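Local coordinates for DUF4393 domain-containing protein (Alcanivorax borkumensis, PDB 3H35) that is of unknown function but belongs to the Abi-alpha family, and may be linked to abortive infection, a phage defence, at residues Ala63-Gly68 against Glu160-Ser165. Numbering follows the deposited sequence.
Sequences AALSDG and ETLRIS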
ATOM      1  N   ALA A  63     -11.905  13.726  -8.182  1.00 25.64           N
ATOM      2  CA  ALA A  63     -13.094  14.512  -8.480  1.00 25.22           C
ATOM      3  C   ALA A  63     -13.947  13.829  -9.554  1.00 24.46           C
ATOM      4  O   ALA A  63     -15.152  13.772  -9.441  1.00 24.42           O
ATOM      5  CB  ALA A  63     -12.701  15.962  -8.967  1.00 25.01           C
ATOM      6  N   ALA A  64     -13.307  13.355 -10.603  1.00 23.69           N
ATOM      7  CA  ALA A  64     -14.028  12.755 -11.726  1.00 24.98           C
ATOM      8  C   ALA A  64     -14.730  11.471 -11.229  1.00 25.86           C
ATOM      9  O   ALA A  64     -15.797  11.108 -11.710  1.00 25.20           O
ATOM     10  CB  ALA A  64     -13.059  12.466 -12.903  1.00 23.79           C
ATOM     11  N   LEU A  65     -14.143  10.803 -10.234  1.00 26.32           N
ATOM     12  CA  LEU A  65     -14.766   9.613  -9.673  1.00 27.33           C
ATOM     13  C   LEU A  65     -15.838   9.878  -8.612  1.00 27.26           C
ATOM     14  O   LEU A  65     -16.615   8.971  -8.263  1.00 25.16           O
ATOM     15  CB  LEU A  65     -13.691   8.708  -9.075  1.00 27.10           C
ATOM     16  CG  LEU A  65     -12.750   8.105 -10.105  1.00 28.99           C
ATOM     17  CD1 LEU A  65     -11.478   7.638  -9.354  1.00 26.20           C
ATOM     18  CD2 LEU A  65     -13.443   6.982 -10.932  1.00 28.53           C
ATOM     19  N   SER A  66     -15.883  11.107  -8.105  1.00 27.44           N
ATOM     20  CA  SER A  66     -16.661  11.365  -6.895  1.00 28.22           C
ATOM     21  C   SER A  66     -18.168  11.246  -7.074  1.00 29.41           C
ATOM     22  O   SER A  66     -18.857  11.054  -6.098  1.00 30.28           O
ATOM     23  CB  SER A  66     -16.338  12.753  -6.303  1.00 28.18           C
ATOM     24  OG  SER A  66     -16.654  13.805  -7.214  1.00 26.93           O
ATOM     25  N   ASP A  67     -18.696  11.399  -8.286  1.00 29.71           N
ATOM     26  CA  ASP A  67     -20.145  11.274  -8.496  1.00 29.98           C
ATOM     27  C   ASP A  67     -20.541   9.826  -8.853  1.00 30.16           C
ATOM     28  O   ASP A  67     -21.674   9.579  -9.305  1.00 30.44           O
ATOM     29  CB  ASP A  67     -20.596  12.212  -9.636  1.00 29.70           C
ATOM     30  CG  ASP A  67     -19.953  11.847 -10.970  1.00 32.66           C
ATOM     31  OD1 ASP A  67     -19.132  10.876 -11.042  1.00 34.18           O
ATOM     32  OD2 ASP A  67     -20.237  12.549 -11.956  1.00 37.80           O
ATOM     33  N   GLY A  68     -19.622   8.876  -8.688  1.00 29.40           N
ATOM     34  CA  GLY A  68     -19.910   7.489  -9.006  1.00 29.50           C
ATOM     35  C   GLY A  68     -19.500   7.060 -10.414  1.00 29.41           C
ATOM     36  O   GLY A  68     -19.609   5.901 -10.743  1.00 29.30           O
ATOM     37  N   GLU A 160     -10.693  -4.173 -16.104  1.00 28.46           N
ATOM     38  CA  GLU A 160     -11.427  -3.905 -14.889  1.00 28.24           C
ATOM     39  C   GLU A 160     -12.084  -2.508 -14.978  1.00 27.56           C
ATOM     40  O   GLU A 160     -11.997  -1.814 -16.002  1.00 27.20           O
ATOM     41  CB  GLU A 160     -10.470  -4.038 -13.699  1.00 27.78           C
ATOM     42  CG  GLU A 160      -9.874  -5.463 -13.562  1.00 29.09           C
ATOM     43  CD  GLU A 160      -8.952  -5.635 -12.368  1.00 29.14           C
ATOM     44  OE1 GLU A 160      -8.311  -4.655 -11.925  1.00 30.12           O
ATOM     45  OE2 GLU A 160      -8.866  -6.771 -11.871  1.00 31.23           O
ATOM     46  N   THR A 161     -12.765  -2.131 -13.908  1.00 26.75           N
ATOM     47  CA  THR A 161     -13.454  -0.871 -13.832  1.00 26.30           C
ATOM     48  C   THR A 161     -13.009  -0.071 -12.600  1.00 25.97           C
ATOM     49  O   THR A 161     -12.994  -0.596 -11.485  1.00 25.85           O
ATOM     50  CB  THR A 161     -14.955  -1.125 -13.785  1.00 27.30           C
ATOM     51  OG1 THR A 161     -15.322  -1.957 -14.907  1.00 27.70           O
ATOM     52  CG2 THR A 161     -15.712   0.209 -13.821  1.00 25.09           C
ATOM     53  N   LEU A 162     -12.632   1.185 -12.809  1.00 25.17           N
ATOM     54  CA  LEU A 162     -12.132   2.046 -11.738  1.00 26.06           C
ATOM     55  C   LEU A 162     -13.293   2.788 -11.161  1.00 26.01           C
ATOM     56  O   LEU A 162     -14.058   3.373 -11.906  1.00 26.60           O
ATOM     57  CB  LEU A 162     -11.130   3.059 -12.297  1.00 26.42           C
ATOM     58  CG  LEU A 162     -10.511   4.105 -11.368  1.00 26.73           C
ATOM     59  CD1 LEU A 162      -9.599   3.398 -10.321  1.00 25.38           C
ATOM     60  CD2 LEU A 162      -9.731   5.140 -12.228  1.00 23.37           C
ATOM     61  N   ARG A 163     -13.406   2.792  -9.834  1.00 26.36           N
ATOM     62  CA  ARG A 163     -14.410   3.580  -9.114  1.00 26.48           C
ATOM     63  C   ARG A 163     -13.852   4.138  -7.823  1.00 25.58           C
ATOM     64  O   ARG A 163     -12.906   3.603  -7.304  1.00 24.71           O
ATOM     65  CB  ARG A 163     -15.573   2.718  -8.676  1.00 27.61           C
ATOM     66  CG  ARG A 163     -16.224   1.972  -9.753  1.00 31.54           C
ATOM     67  CD  ARG A 163     -17.117   0.934  -9.111  1.00 33.15           C
ATOM     68  NE  ARG A 163     -17.482   0.034 -10.169  1.00 35.50           N
ATOM     69  CZ  ARG A 163     -18.422   0.282 -11.063  1.00 34.32           C
ATOM     70  NH1 ARG A 163     -19.137   1.390 -10.998  1.00 35.43           N
ATOM     71  NH2 ARG A 163     -18.632  -0.594 -12.011  1.00 35.21           N
ATOM     72  N   ILE A 164     -14.529   5.145  -7.273  1.00 25.01           N
ATOM     73  CA  ILE A 164     -14.244   5.648  -5.940  1.00 24.53           C
ATOM     74  C   ILE A 164     -14.575   4.574  -4.905  1.00 24.63           C
ATOM     75  O   ILE A 164     -15.528   3.827  -5.075  1.00 25.66           O
ATOM     76  CB  ILE A 164     -15.029   6.968  -5.642  1.00 24.24           C
ATOM     77  CG1 ILE A 164     -14.396   7.703  -4.456  1.00 25.87           C
ATOM     78  CG2 ILE A 164     -16.533   6.703  -5.327  1.00 21.19           C
ATOM     79  CD1 ILE A 164     -14.768   9.171  -4.430  1.00 23.51           C
ATOM     80  N   SER A 165     -13.758   4.480  -3.869  1.00 25.25           N
ATOM     81  CA  SER A 165     -13.988   3.550  -2.753  1.00 25.41           C
ATOM     82  C   SER A 165     -14.876   4.220  -1.694  1.00 25.46           C
ATOM     83  O   SER A 165     -15.015   5.437  -1.684  1.00 24.95           O
ATOM     84  CB  SER A 165     -12.662   3.188  -2.100  1.00 25.22           C
ATOM     85  OG  SER A 165     -12.147   4.255  -1.310  1.00 22.52           O
TER
HETATM   86  O   HOH W   1     -16.688   6.323  -8.955  1.00 23.12           O
HETATM   87  O   HOH W   2     -19.070   3.857  -8.893  1.00 42.47           O
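The C-terminal end of helix 56-65 packs against the end of strand 156-164, an inner strand of the antiparallel sheet, with Leu65 set between Leu162 and Ile164. The Leu65 side chain reaches toward the strand with CG anti to its carbonyl carbon (chi1 -67°). The Leu65 CD2 methyl lies 3.8 Å from Leu162 O and 4.0 Å from Arg163 CA, so this branch touches strand backbone. The two leucine side chains cross at about a right angle, and Leu65 CD2 comes 4.1 Å from Leu162 CG. Val119 of the neighbouring strand touches both leucines, while Leu110 and Phe114 of helix 106-115 pack on Leu162.

Ile164 meets the backbone of Leu65 and Ser66. Its CB and CG2 sit beside Leu65 O, and its CB also packs on Leu65 CB. With CG1 anti to the backbone N (chi1 -162°) and the chain extended beyond it, Ile164 CD1 lies 3.8 Å from Ser66 CA.

No direct hydrogen bond joins the segments, but two waters do. One donates to Leu65 O and accepts from Ile164 N at 3.0 Å. Leu65 O also takes the Gly68 N bond of the type I turn from Leu65 to Gly68. The second water donates to Gly68 O and lies at the guanidinium edge of Arg163, in its plane, 3.2 Å from NH1. Arg163 NE is held by Ser122 OG.

Ser66 OG donates back to Ala63 O at 2.7 Å. The backbone N of Ser66 donates to the same oxygen. Gly68 closes the turn with a positive phi (94°), where a CB would be jammed against the carbonyl O of Asp67; strand 71-77 follows. The whole is a helix-to-sheet packing contact in an alpha-plus-beta domain with an antiparallel sheet, apolar at its centre and water-bridged alongside.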